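Local coordinates for hypothetical protein DR_0824 (Deinococcus radiodurans, PDB 2IMR) that deaminates aminodeoxyfutalosine to futalosine in menaquinone biosynthesis, using one zinc ion per subunit, and to a lesser extent also acts on adenosine and several of its relatives, at residues P38-C43 with G58-G63; H213-V218 with I239-H244; V349-D354 with L362-E367. All coordinates share one frame; numbering follows the deposited sequence.

From the N terminus, contact 1 comes first: strand 38-43 runs out, and the chain turns back after 14 residues to lay 58-63 beside it, in a small sheet far from the centre of the molecule. Inside the barrel domain, contact 2 closes the unit that leaves strand 206-212, passes through helix 220-233 and returns as strand 238-241. Contact 3 is shorter, folding the start of helix 365-374 back over the end of strand 349-351. The three loops follow in series, neither nesting nor crossing. Contacts 2 and 3 reach strands 238-241 and 349-351 of the barrel, and both approach the zinc; contact 1 lies about 46 Å from contact 2, centre to centre.

Contact 1 of 3, residues P38-C43 with G58-G63; sequences PRLLTC and GVVVVG
R39 and V61 have the most surface buried in this pairing; R39 reaches over V61 and ends at G63. Its CG is anti to the carbonyl carbon (chi1 -49°), and a bend at chi3 (-58°) lays the guanidinium across the V61 side chain. V61 CB sits over one face of the group, and V61 CG1 lies 3.9 Å from R39 NH1. At the edge, near the guanidinium plane, R39 NH1 gives a nearly straight hydrogen bond to G63 O, 3.2 Å long. Two waters strengthen the link: one accepts from R39 NH2 and donates to G63 O, while the other accepts from both R39 NH1 and G63 N. The arginine tip therefore holds the chain just where strand 57-62 ends, and G63, with its positive phi, makes the turn there.

The backbones of R39 and V61 form an antiparallel hydrogen-bonded pair, with R39 N to V61 O and V61 N to R39 O both 2.8 Å. L41 and V59 repeat the pattern two residues along; L40 and V60 make the non-hydrogen-bonded pair between. These are the two central strands of the small mixed sheet of the beta domain that accompanies the barrel in amidohydrolases, completed by strand 83-86 beside 38-43 and strand 65-70 beside 57-62. C-terminal residue W408 touches L41.

On the face away from R39, the P38 ring lies alongside V62, and P38 CB meets V60 CG1 at 3.6 Å. V60 sends its other methyl, CG2, to within 4.0 Å of L40 CD1, and L75 of helix 72-78 covers both residues. G58 brings its CA to 3.1 Å from L41 O, a CH...O contact.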
ATOM      1  N   PRO A  38      25.530  12.225  27.290  1.00 33.49           N
ATOM      2  CA  PRO A  38      24.916  11.330  26.303  1.00 32.09           C
ATOM      3  C   PRO A  38      23.912  10.363  26.922  1.00 30.76           C
ATOM      4  O   PRO A  38      24.071   9.928  28.060  1.00 32.12           O
ATOM      5  CB  PRO A  38      26.117  10.590  25.710  1.00 32.70           C
ATOM      6  CG  PRO A  38      27.255  11.559  25.905  1.00 34.11           C
ATOM      7  CD  PRO A  38      26.993  12.062  27.298  1.00 32.86           C
ATOM      8  N   ARG A  39      22.870  10.038  26.166  1.00 28.55           N
ATOM      9  CA  ARG A  39      21.859   9.097  26.623  1.00 25.88           C
ATOM     10  C   ARG A  39      21.809   7.998  25.572  1.00 23.09           C
ATOM     11  O   ARG A  39      21.766   8.285  24.377  1.00 22.08           O
ATOM     12  CB  ARG A  39      20.485   9.766  26.720  1.00 27.21           C
ATOM     13  CG  ARG A  39      20.491  11.090  27.459  1.00 29.14           C
ATOM     14  CD  ARG A  39      19.106  11.447  27.974  1.00 29.73           C
ATOM     15  NE  ARG A  39      18.097  11.525  26.921  1.00 28.81           N
ATOM     16  CZ  ARG A  39      18.098  12.417  25.937  1.00 30.51           C
ATOM     17  NH1 ARG A  39      19.066  13.325  25.846  1.00 31.21           N
ATOM     18  NH2 ARG A  39      17.113  12.416  25.051  1.00 34.41           N
ATOM     19  N   LEU A  40      21.826   6.750  26.024  1.00 22.07           N
ATOM     20  CA  LEU A  40      21.776   5.610  25.122  1.00 22.72           C
ATOM     21  C   LEU A  40      20.386   4.998  25.127  1.00 21.13           C
ATOM     22  O   LEU A  40      19.987   4.335  26.088  1.00 21.71           O
ATOM     23  CB  LEU A  40      22.797   4.551  25.546  1.00 25.76           C
ATOM     24  CG  LEU A  40      22.679   3.181  24.871  1.00 27.74           C
ATOM     25  CD1 LEU A  40      22.795   3.328  23.359  1.00 27.59           C
ATOM     26  CD2 LEU A  40      23.769   2.264  25.410  1.00 29.18           C
ATOM     27  N   LEU A  41      19.644   5.234  24.051  1.00 21.26           N
ATOM     28  CA  LEU A  41      18.302   4.687  23.933  1.00 22.23           C
ATOM     29  C   LEU A  41      18.408   3.385  23.162  1.00 22.02           C
ATOM     30  O   LEU A  41      18.891   3.373  22.030  1.00 23.50           O
ATOM     31  CB  LEU A  41      17.393   5.657  23.180  1.00 22.15           C
ATOM     32  CG  LEU A  41      17.494   7.139  23.547  1.00 24.85           C
ATOM     33  CD1 LEU A  41      16.306   7.868  22.958  1.00 24.64           C
ATOM     34  CD2 LEU A  41      17.533   7.325  25.051  1.00 25.60           C
ATOM     35  N   THR A  42      17.965   2.289  23.767  1.00 21.98           N
ATOM     36  CA  THR A  42      18.032   0.996  23.097  1.00 23.04           C
ATOM     37  C   THR A  42      16.663   0.520  22.621  1.00 23.72           C
ATOM     38  O   THR A  42      15.635   0.824  23.228  1.00 23.64           O
ATOM     39  CB  THR A  42      18.637  -0.080  24.014  1.00 22.63           C
ATOM     40  OG1 THR A  42      17.783  -0.285  25.146  1.00 26.35           O
ATOM     41  CG2 THR A  42      20.013   0.353  24.498  1.00 22.32           C
ATOM     42  N   CYS A  43      16.661  -0.229  21.524  1.00 23.09           N
ATOM     43  CA  CYS A  43      15.426  -0.755  20.954  1.00 23.37           C
ATOM     44  C   CYS A  43      15.657  -2.147  20.383  1.00 25.52           C
ATOM     45  O   CYS A  43      16.791  -2.632  20.346  1.00 24.69           O
ATOM     46  CB  CYS A  43      14.909   0.184  19.859  1.00 22.05           C
ATOM     47  SG  CYS A  43      16.062   0.537  18.498  1.00 24.14           S
ATOM     48  N   GLY A  58      20.254   0.921  18.778  1.00 26.69           N
ATOM     49  CA  GLY A  58      20.467   1.943  19.783  1.00 25.45           C
ATOM     50  C   GLY A  58      20.775   3.284  19.154  1.00 25.77           C
ATOM     51  O   GLY A  58      21.211   3.363  18.002  1.00 26.40           O
ATOM     52  N   VAL A  59      20.533   4.347  19.912  1.00 23.13           N
ATOM     53  CA  VAL A  59      20.790   5.699  19.450  1.00 22.86           C
ATOM     54  C   VAL A  59      21.331   6.503  20.620  1.00 22.92           C
ATOM     55  O   VAL A  59      20.721   6.536  21.686  1.00 23.13           O
ATOM     56  CB  VAL A  59      19.503   6.386  18.955  1.00 22.81           C
ATOM     57  CG1 VAL A  59      19.818   7.788  18.473  1.00 25.85           C
ATOM     58  CG2 VAL A  59      18.869   5.571  17.835  1.00 25.15           C
ATOM     59  N   VAL A  60      22.486   7.130  20.444  1.00 23.22           N
ATOM     60  CA  VAL A  60      23.025   7.940  21.524  1.00 22.25           C
ATOM     61  C   VAL A  60      22.616   9.371  21.237  1.00 20.98           C
ATOM     62  O   VAL A  60      22.861   9.900  20.153  1.00 22.05           O
ATOM     63  CB  VAL A  60      24.562   7.846  21.626  1.00 23.15           C
ATOM     64  CG1 VAL A  60      25.066   8.800  22.710  1.00 21.23           C
ATOM     65  CG2 VAL A  60      24.965   6.427  21.976  1.00 23.21           C
ATOM     66  N   VAL A  61      21.971   9.992  22.212  1.00 20.68           N
ATOM     67  CA  VAL A  61      21.514  11.356  22.046  1.00 21.14           C
ATOM     68  C   VAL A  61      22.208  12.271  23.044  1.00 21.58           C
ATOM     69  O   VAL A  61      22.387  11.917  24.209  1.00 22.26           O
ATOM     70  CB  VAL A  61      19.980  11.446  22.243  1.00 20.94           C
ATOM     71  CG1 VAL A  61      19.503  12.873  22.036  1.00 20.77           C
ATOM     72  CG2 VAL A  61      19.279  10.512  21.265  1.00 20.52           C
ATOM     73  N   VAL A  62      22.623  13.434  22.562  1.00 23.15           N
ATOM     74  CA  VAL A  62      23.270  14.432  23.403  1.00 25.29           C
ATOM     75  C   VAL A  62      22.380  15.658  23.288  1.00 25.28           C
ATOM     76  O   VAL A  62      22.330  16.296  22.237  1.00 27.05           O
ATOM     77  CB  VAL A  62      24.687  14.774  22.897  1.00 27.07           C
ATOM     78  CG1 VAL A  62      25.290  15.880  23.759  1.00 29.86           C
ATOM     79  CG2 VAL A  62      25.566  13.535  22.944  1.00 28.44           C
ATOM     80  N   GLY A  63      21.664  15.980  24.359  1.00 26.46           N
ATOM     81  CA  GLY A  63      20.764  17.118  24.308  1.00 26.12           C
ATOM     82  C   GLY A  63      19.572  16.715  23.455  1.00 26.70           C
ATOM     83  O   GLY A  63      18.814  15.822  23.831  1.00 26.27           O
TER
HETATM   84  O   HOH W   1      16.566  14.579  23.480  1.00 25.54           O
HETATM   85  O   HOH W   2      21.426  14.567  26.801  1.00 41.68           O

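Contact 2 of 3, residues H213-V218 with I239-H244; sequences HTPFTV and IHVAEH. With ZN (zinc ion), chain B.
H213 O is the point where the loop after strand 206-212 fastens onto H240. In this amidohydrolase TIM barrel, H240 lies near the C-terminal end of strand 238-241 and binds the zinc through NE2 at 2.1 Å. The carbonyl oxygen of H213 takes two N-H groups from that one residue: H240 ND1 at 2.8 Å, and H240 N in a longer bond of 3.2 Å. The oxygen lies in the plane of the H240 ring, at its edge. With CG anti to the carbonyl carbon (chi1 -59°), the imidazole turns so that ND1 meets H213 O while NE2 faces the metal; the second-shell carbonyl thus fixes the rotation of the ring, and probably makes it a somewhat better zinc ligand. H99 and H101 also bind the ion through NE2, and a water is the fourth ligand seen.

Tight packing continues at P215, whose CD comes to 3.2 Å from H240 O. Elsewhere the meeting is looser. T214 CG2 rests near H240 CB, P215 CG and V241 CG2 only touch, at 4.0 Å, and the H213 ring stands oblique to the H240 ring, their planes at 70°. H213 is predicted to bind substrate, and its side chain lies beside E175, another predicted substrate residue. Beyond P215 the loop curls away, and F216 and T217 do not meet the strand; F216 packs against helix 245-253 instead. E243, by similarity the proton donor, likewise stands clear of the loop and hydrogen-bonds Y114 OH through OE1.

Within the loop, T214 OG1 accepts from F216 N in an ST turn and lies 3.4 Å above the centre of the F216 ring, and T217 OG1 lies 2.7 Å from T214 OG1, hydrogen-bonded, with either hydroxyl able to be the donor.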
ATOM      1  N   HIS A 213      -8.755  -0.301 -10.872  1.00 14.38           N
ATOM      2  CA  HIS A 213      -9.281  -1.040  -9.717  1.00 14.52           C
ATOM      3  C   HIS A 213      -8.749  -2.458  -9.501  1.00 14.29           C
ATOM      4  O   HIS A 213      -8.031  -2.719  -8.530  1.00 11.48           O
ATOM      5  CB  HIS A 213     -10.814  -1.056  -9.780  1.00 15.40           C
ATOM      6  CG  HIS A 213     -11.472  -1.541  -8.524  1.00 15.03           C
ATOM      7  ND1 HIS A 213     -12.524  -2.432  -8.534  1.00 15.68           N
ATOM      8  CD2 HIS A 213     -11.261  -1.222  -7.224  1.00 16.96           C
ATOM      9  CE1 HIS A 213     -12.936  -2.639  -7.295  1.00 17.54           C
ATOM     10  NE2 HIS A 213     -12.186  -1.916  -6.481  1.00 18.11           N
ATOM     11  N   THR A 214      -9.127  -3.377 -10.383  1.00 12.28           N
ATOM     12  CA  THR A 214      -8.685  -4.765 -10.291  1.00 13.77           C
ATOM     13  C   THR A 214      -8.605  -5.317 -11.705  1.00 14.47           C
ATOM     14  O   THR A 214      -9.024  -4.658 -12.658  1.00 14.39           O
ATOM     15  CB  THR A 214      -9.684  -5.652  -9.520  1.00 12.66           C
ATOM     16  OG1 THR A 214     -10.879  -5.803 -10.297  1.00 14.43           O
ATOM     17  CG2 THR A 214     -10.032  -5.037  -8.149  1.00 13.71           C
ATOM     18  N   PRO A 215      -8.076  -6.541 -11.859  1.00 15.60           N
ATOM     19  CA  PRO A 215      -7.981  -7.117 -13.204  1.00 16.81           C
ATOM     20  C   PRO A 215      -9.341  -7.551 -13.753  1.00 17.24           C
ATOM     21  O   PRO A 215      -9.468  -7.826 -14.944  1.00 17.67           O
ATOM     22  CB  PRO A 215      -7.049  -8.319 -13.013  1.00 17.62           C
ATOM     23  CG  PRO A 215      -6.272  -7.987 -11.762  1.00 17.88           C
ATOM     24  CD  PRO A 215      -7.324  -7.354 -10.887  1.00 17.41           C
ATOM     25  N   PHE A 216     -10.355  -7.620 -12.891  1.00 16.23           N
ATOM     26  CA  PHE A 216     -11.673  -8.054 -13.341  1.00 16.29           C
ATOM     27  C   PHE A 216     -12.770  -6.993 -13.323  1.00 16.48           C
ATOM     28  O   PHE A 216     -13.892  -7.263 -13.748  1.00 14.89           O
ATOM     29  CB  PHE A 216     -12.120  -9.291 -12.550  1.00 15.34           C
ATOM     30  CG  PHE A 216     -12.196  -9.074 -11.069  1.00 16.89           C
ATOM     31  CD1 PHE A 216     -13.383  -8.657 -10.474  1.00 16.54           C
ATOM     32  CD2 PHE A 216     -11.078  -9.284 -10.267  1.00 15.06           C
ATOM     33  CE1 PHE A 216     -13.455  -8.453  -9.096  1.00 17.56           C
ATOM     34  CE2 PHE A 216     -11.142  -9.081  -8.887  1.00 15.73           C
ATOM     35  CZ  PHE A 216     -12.334  -8.665  -8.303  1.00 17.09           C
ATOM     36  N   THR A 217     -12.456  -5.793 -12.833  1.00 13.93           N
ATOM     37  CA  THR A 217     -13.442  -4.713 -12.827  1.00 14.45           C
ATOM     38  C   THR A 217     -13.018  -3.636 -13.830  1.00 14.86           C
ATOM     39  O   THR A 217     -13.603  -2.551 -13.891  1.00 14.51           O
ATOM     40  CB  THR A 217     -13.597  -4.075 -11.426  1.00 13.87           C
ATOM     41  OG1 THR A 217     -12.324  -3.626 -10.956  1.00 13.97           O
ATOM     42  CG2 THR A 217     -14.171  -5.081 -10.446  1.00 15.37           C
ATOM     43  N   VAL A 218     -11.993  -3.955 -14.616  1.00 14.09           N
ATOM     44  CA  VAL A 218     -11.474  -3.053 -15.647  1.00 14.17           C
ATOM     45  C   VAL A 218     -11.258  -3.936 -16.875  1.00 14.37           C
ATOM     46  O   VAL A 218     -10.548  -4.932 -16.793  1.00 16.09           O
ATOM     47  CB  VAL A 218     -10.116  -2.426 -15.225  1.00 13.56           C
ATOM     48  CG1 VAL A 218      -9.559  -1.543 -16.351  1.00 14.01           C
ATOM     49  CG2 VAL A 218     -10.300  -1.591 -13.956  1.00 14.00           C
ATOM     50  N   ILE A 239      -2.514  -1.342  -8.645  1.00 12.89           N
ATOM     51  CA  ILE A 239      -3.602  -2.225  -9.063  1.00 12.63           C
ATOM     52  C   ILE A 239      -3.816  -3.261  -7.953  1.00 13.32           C
ATOM     53  O   ILE A 239      -2.850  -3.846  -7.463  1.00 13.17           O
ATOM     54  CB  ILE A 239      -3.235  -3.001 -10.366  1.00 13.25           C
ATOM     55  CG1 ILE A 239      -2.773  -2.030 -11.454  1.00 13.97           C
ATOM     56  CG2 ILE A 239      -4.442  -3.810 -10.858  1.00 13.77           C
ATOM     57  CD1 ILE A 239      -2.223  -2.719 -12.693  1.00 15.63           C
ATOM     58  N   HIS A 240      -5.066  -3.467  -7.537  1.00 14.16           N
ATOM     59  CA  HIS A 240      -5.357  -4.484  -6.520  1.00 14.13           C
ATOM     60  C   HIS A 240      -5.351  -5.804  -7.271  1.00 13.99           C
ATOM     61  O   HIS A 240      -6.124  -5.972  -8.210  1.00 15.41           O
ATOM     62  CB  HIS A 240      -6.748  -4.305  -5.910  1.00 12.78           C
ATOM     63  CG  HIS A 240      -6.967  -2.981  -5.252  1.00 13.54           C
ATOM     64  ND1 HIS A 240      -7.487  -1.895  -5.922  1.00 16.50           N
ATOM     65  CD2 HIS A 240      -6.778  -2.578  -3.973  1.00 17.59           C
ATOM     66  CE1 HIS A 240      -7.613  -0.882  -5.084  1.00 18.45           C
ATOM     67  NE2 HIS A 240      -7.191  -1.271  -3.895  1.00 16.58           N
ATOM     68  N   VAL A 241      -4.513  -6.750  -6.860  1.00 14.38           N
ATOM     69  CA  VAL A 241      -4.448  -8.019  -7.577  1.00 14.91           C
ATOM     70  C   VAL A 241      -4.435  -9.252  -6.684  1.00 15.83           C
ATOM     71  O   VAL A 241      -3.709  -9.299  -5.689  1.00 14.27           O
ATOM     72  CB  VAL A 241      -3.194  -8.063  -8.485  1.00 16.57           C
ATOM     73  CG1 VAL A 241      -3.159  -9.367  -9.281  1.00 17.72           C
ATOM     74  CG2 VAL A 241      -3.198  -6.863  -9.423  1.00 16.30           C
ATOM     75  N   ALA A 242      -5.251 -10.239  -7.055  1.00 12.81           N
ATOM     76  CA  ALA A 242      -5.346 -11.512  -6.337  1.00 14.05           C
ATOM     77  C   ALA A 242      -5.579 -11.376  -4.830  1.00 15.44           C
ATOM     78  O   ALA A 242      -4.992 -12.114  -4.027  1.00 15.02           O
ATOM     79  CB  ALA A 242      -4.087 -12.348  -6.599  1.00 13.94           C
ATOM     80  N   GLU A 243      -6.460 -10.456  -4.454  1.00 14.86           N
ATOM     81  CA  GLU A 243      -6.753 -10.227  -3.044  1.00 15.27           C
ATOM     82  C   GLU A 243      -7.429 -11.409  -2.360  1.00 16.23           C
ATOM     83  O   GLU A 243      -6.959 -11.865  -1.322  1.00 15.18           O
ATOM     84  CB  GLU A 243      -7.617  -8.972  -2.874  1.00 16.52           C
ATOM     85  CG  GLU A 243      -7.982  -8.690  -1.414  1.00 15.98           C
ATOM     86  CD  GLU A 243      -8.777  -7.418  -1.237  1.00 19.29           C
ATOM     87  OE1 GLU A 243      -9.402  -6.966  -2.220  1.00 19.68           O
ATOM     88  OE2 GLU A 243      -8.794  -6.877  -0.110  1.00 18.74           O
ATOM     89  N   HIS A 244      -8.518 -11.909  -2.946  1.00 14.14           N
ATOM     90  CA  HIS A 244      -9.269 -13.028  -2.374  1.00 15.54           C
ATOM     91  C   HIS A 244      -9.053 -14.299  -3.206  1.00 15.47           C
ATOM     92  O   HIS A 244      -8.877 -14.228  -4.419  1.00 14.55           O
ATOM     93  CB  HIS A 244     -10.759 -12.655  -2.328  1.00 15.75           C
ATOM     94  CG  HIS A 244     -11.586 -13.524  -1.433  1.00 16.78           C
ATOM     95  ND1 HIS A 244     -12.177 -14.692  -1.863  1.00 16.66           N
ATOM     96  CD2 HIS A 244     -11.914 -13.398  -0.125  1.00 17.09           C
ATOM     97  CE1 HIS A 244     -12.833 -15.247  -0.858  1.00 19.30           C
ATOM     98  NE2 HIS A 244     -12.689 -14.481   0.207  1.00 18.26           N
TER
HETATM   99 ZN    ZN B 500      -7.417  -0.715  -1.903  1.00 24.46          ZN
HETATM  100  O   HOH W   3      -7.660  -2.192  -0.918  1.00 15.57           O

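Contact 3 of 3, residues V349-D354 with L362-E367; sequences VALGTD and LNVREE
E367 OE2 is gripped by a salt bridge from R327 NE and by a water 2.7 Å away. The same water donates to T353 O, so it bridges the helix side chain and the loop backbone. The carboxylate also comes close directly, with E367 OE2 3.5 Å from T353 CA. A bend at chi2 (-63°) folds the E367 chain, and its CG passes against G352 O on the way. The positive charge of R327 probably keeps this buried glutamate ionised.

T353 is the most heavily covered residue here. Its side chain crosses that of E367 at about a right angle, and its CG2 touches both E367 CG, at 3.7 Å, and V364 CG2, at 3.8 Å. The hydroxyl branch lies against L362, with T353 OG1 3.7 Å from L362 CA; there it donates to D354 O, 2.8 Å off and on a lone pair, and is also bonded to N97 ND2. With an alanine here, the D354 carbonyl and the N97 amide would probably lose their hydroxyl mate, and a gap would be likely to open beside V364 and E367. Nearer the strand, V364 CG1 meets L351 CB at 3.9 Å, closing the apolar side of the contact.

Ahead of helix 365-374, N363 OD1 accepts R365 N and R365 NH1 from opposite faces of its amide plane, the first being a capping bond. The helix start is thereby held while its first turn leans on the strand end.

D354, the next residue after T353, has its OD2 bonded to S328 OG; its side chain and the zinc are about 3 Å apart at their nearest atoms, longer than a usual zinc bond. An aspartate after the last barrel strand is the classic position for a metal-site carboxylate in amidohydrolases, and D354 is the assigned zinc-site carboxylate here.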
ATOM      1  N   VAL A 349       8.792  -4.994  -1.050  1.00 21.24           N
ATOM      2  CA  VAL A 349       7.518  -5.037  -0.343  1.00 19.61           C
ATOM      3  C   VAL A 349       7.309  -3.796   0.520  1.00 19.69           C
ATOM      4  O   VAL A 349       8.226  -3.337   1.202  1.00 18.42           O
ATOM      5  CB  VAL A 349       7.440  -6.289   0.563  1.00 19.66           C
ATOM      6  CG1 VAL A 349       6.093  -6.342   1.281  1.00 19.30           C
ATOM      7  CG2 VAL A 349       7.636  -7.544  -0.275  1.00 22.61           C
ATOM      8  N   ALA A 350       6.098  -3.251   0.466  1.00 17.31           N
ATOM      9  CA  ALA A 350       5.735  -2.076   1.249  1.00 16.72           C
ATOM     10  C   ALA A 350       4.505  -2.439   2.077  1.00 16.16           C
ATOM     11  O   ALA A 350       3.816  -3.419   1.786  1.00 16.00           O
ATOM     12  CB  ALA A 350       5.418  -0.905   0.324  1.00 14.03           C
ATOM     13  N   LEU A 351       4.231  -1.647   3.107  1.00 15.61           N
ATOM     14  CA  LEU A 351       3.086  -1.892   3.969  1.00 15.54           C
ATOM     15  C   LEU A 351       1.998  -0.829   3.868  1.00 14.93           C
ATOM     16  O   LEU A 351       2.277   0.359   3.712  1.00 17.36           O
ATOM     17  CB  LEU A 351       3.546  -1.990   5.424  1.00 17.30           C
ATOM     18  CG  LEU A 351       4.192  -3.304   5.856  1.00 17.37           C
ATOM     19  CD1 LEU A 351       4.978  -3.093   7.143  1.00 19.00           C
ATOM     20  CD2 LEU A 351       3.111  -4.353   6.052  1.00 17.73           C
ATOM     21  N   GLY A 352       0.754  -1.284   3.969  1.00 14.35           N
ATOM     22  CA  GLY A 352      -0.392  -0.391   3.928  1.00 14.00           C
ATOM     23  C   GLY A 352      -1.399  -0.911   4.941  1.00 12.07           C
ATOM     24  O   GLY A 352      -1.266  -2.036   5.415  1.00 11.78           O
ATOM     25  N   THR A 353      -2.399  -0.104   5.283  1.00 13.62           N
ATOM     26  CA  THR A 353      -3.420  -0.520   6.235  1.00 14.24           C
ATOM     27  C   THR A 353      -4.728  -0.762   5.494  1.00 15.73           C
ATOM     28  O   THR A 353      -5.654  -1.367   6.032  1.00 15.45           O
ATOM     29  CB  THR A 353      -3.708   0.585   7.280  1.00 14.63           C
ATOM     30  OG1 THR A 353      -4.187   1.754   6.600  1.00 14.51           O
ATOM     31  CG2 THR A 353      -2.450   0.941   8.064  1.00 14.51           C
ATOM     32  N   ASP A 354      -4.784  -0.288   4.250  1.00 15.17           N
ATOM     33  CA  ASP A 354      -5.994  -0.369   3.438  1.00 15.89           C
ATOM     34  C   ASP A 354      -6.931   0.627   4.137  1.00 14.80           C
ATOM     35  O   ASP A 354      -6.519   1.282   5.091  1.00 17.02           O
ATOM     36  CB  ASP A 354      -6.585  -1.781   3.470  1.00 17.88           C
ATOM     37  CG  ASP A 354      -7.334  -2.125   2.204  1.00 17.92           C
ATOM     38  OD1 ASP A 354      -7.606  -1.210   1.404  1.00 21.47           O
ATOM     39  OD2 ASP A 354      -7.661  -3.312   2.012  1.00 19.77           O
ATOM     40  N   LEU A 362      -5.346   3.723  10.408  1.00 16.08           N
ATOM     41  CA  LEU A 362      -4.432   4.211   9.378  1.00 16.78           C
ATOM     42  C   LEU A 362      -2.983   4.185   9.860  1.00 16.90           C
ATOM     43  O   LEU A 362      -2.085   4.698   9.189  1.00 17.80           O
ATOM     44  CB  LEU A 362      -4.808   5.645   8.986  1.00 16.28           C
ATOM     45  CG  LEU A 362      -6.189   5.827   8.350  1.00 16.96           C
ATOM     46  CD1 LEU A 362      -6.468   7.302   8.107  1.00 20.18           C
ATOM     47  CD2 LEU A 362      -6.251   5.047   7.043  1.00 15.26           C
ATOM     48  N   ASN A 363      -2.762   3.566  11.017  1.00 17.86           N
ATOM     49  CA  ASN A 363      -1.434   3.491  11.622  1.00 17.56           C
ATOM     50  C   ASN A 363      -0.648   2.242  11.220  1.00 15.82           C
ATOM     51  O   ASN A 363      -0.876   1.163  11.757  1.00 16.95           O
ATOM     52  CB  ASN A 363      -1.573   3.532  13.146  1.00 17.82           C
ATOM     53  CG  ASN A 363      -0.249   3.714  13.844  1.00 19.10           C
ATOM     54  OD1 ASN A 363       0.808   3.666  13.212  1.00 18.50           O
ATOM     55  ND2 ASN A 363      -0.293   3.929  15.158  1.00 21.20           N
ATOM     56  N   VAL A 364       0.295   2.401  10.296  1.00 16.80           N
ATOM     57  CA  VAL A 364       1.108   1.277   9.821  1.00 17.94           C
ATOM     58  C   VAL A 364       1.966   0.624  10.906  1.00 17.27           C
ATOM     59  O   VAL A 364       2.384  -0.524  10.760  1.00 17.98           O
ATOM     60  CB  VAL A 364       2.015   1.710   8.633  1.00 18.10           C
ATOM     61  CG1 VAL A 364       3.048   0.627   8.319  1.00 22.68           C
ATOM     62  CG2 VAL A 364       1.155   1.949   7.407  1.00 21.32           C
ATOM     63  N   ARG A 365       2.231   1.336  11.999  1.00 17.11           N
ATOM     64  CA  ARG A 365       3.029   0.745  13.074  1.00 17.30           C
ATOM     65  C   ARG A 365       2.315  -0.514  13.560  1.00 17.27           C
ATOM     66  O   ARG A 365       2.943  -1.486  13.984  1.00 18.69           O
ATOM     67  CB  ARG A 365       3.182   1.724  14.245  1.00 15.88           C
ATOM     68  CG  ARG A 365       3.841   3.042  13.872  1.00 18.13           C
ATOM     69  CD  ARG A 365       3.921   3.948  15.089  1.00 20.11           C
ATOM     70  NE  ARG A 365       4.503   5.254  14.797  1.00 20.65           N
ATOM     71  CZ  ARG A 365       3.937   6.175  14.024  1.00 24.35           C
ATOM     72  NH1 ARG A 365       2.764   5.942  13.450  1.00 23.45           N
ATOM     73  NH2 ARG A 365       4.536   7.343  13.840  1.00 27.15           N
ATOM     74  N   GLU A 366       0.993  -0.486  13.493  1.00 16.43           N
ATOM     75  CA  GLU A 366       0.185  -1.610  13.927  1.00 17.09           C
ATOM     76  C   GLU A 366       0.241  -2.780  12.946  1.00 17.94           C
ATOM     77  O   GLU A 366       0.046  -3.933  13.336  1.00 18.01           O
ATOM     78  CB  GLU A 366      -1.250  -1.130  14.168  1.00 19.27           C
ATOM     79  CG  GLU A 366      -1.351  -0.314  15.468  1.00 21.42           C
ATOM     80  CD  GLU A 366      -2.607   0.532  15.582  1.00 23.85           C
ATOM     81  OE1 GLU A 366      -3.590   0.272  14.866  1.00 22.56           O
ATOM     82  OE2 GLU A 366      -2.609   1.462  16.415  1.00 26.60           O
ATOM     83  N   GLU A 367       0.524  -2.488  11.682  1.00 15.98           N
ATOM     84  CA  GLU A 367       0.630  -3.543  10.678  1.00 16.27           C
ATOM     85  C   GLU A 367       1.953  -4.265  10.877  1.00 16.62           C
ATOM     86  O   GLU A 367       2.066  -5.456  10.609  1.00 15.54           O
ATOM     87  CB  GLU A 367       0.572  -2.958   9.264  1.00 16.97           C
ATOM     88  CG  GLU A 367      -0.745  -2.265   8.921  1.00 16.12           C
ATOM     89  CD  GLU A 367      -1.948  -3.199   8.942  1.00 18.65           C
ATOM     90  OE1 GLU A 367      -1.758  -4.434   8.928  1.00 16.30           O
ATOM     91  OE2 GLU A 367      -3.092  -2.687   8.955  1.00 17.40           O
TER
HETATM   92  O   HOH W   4      -4.485  -3.634   6.843  1.00 14.70           O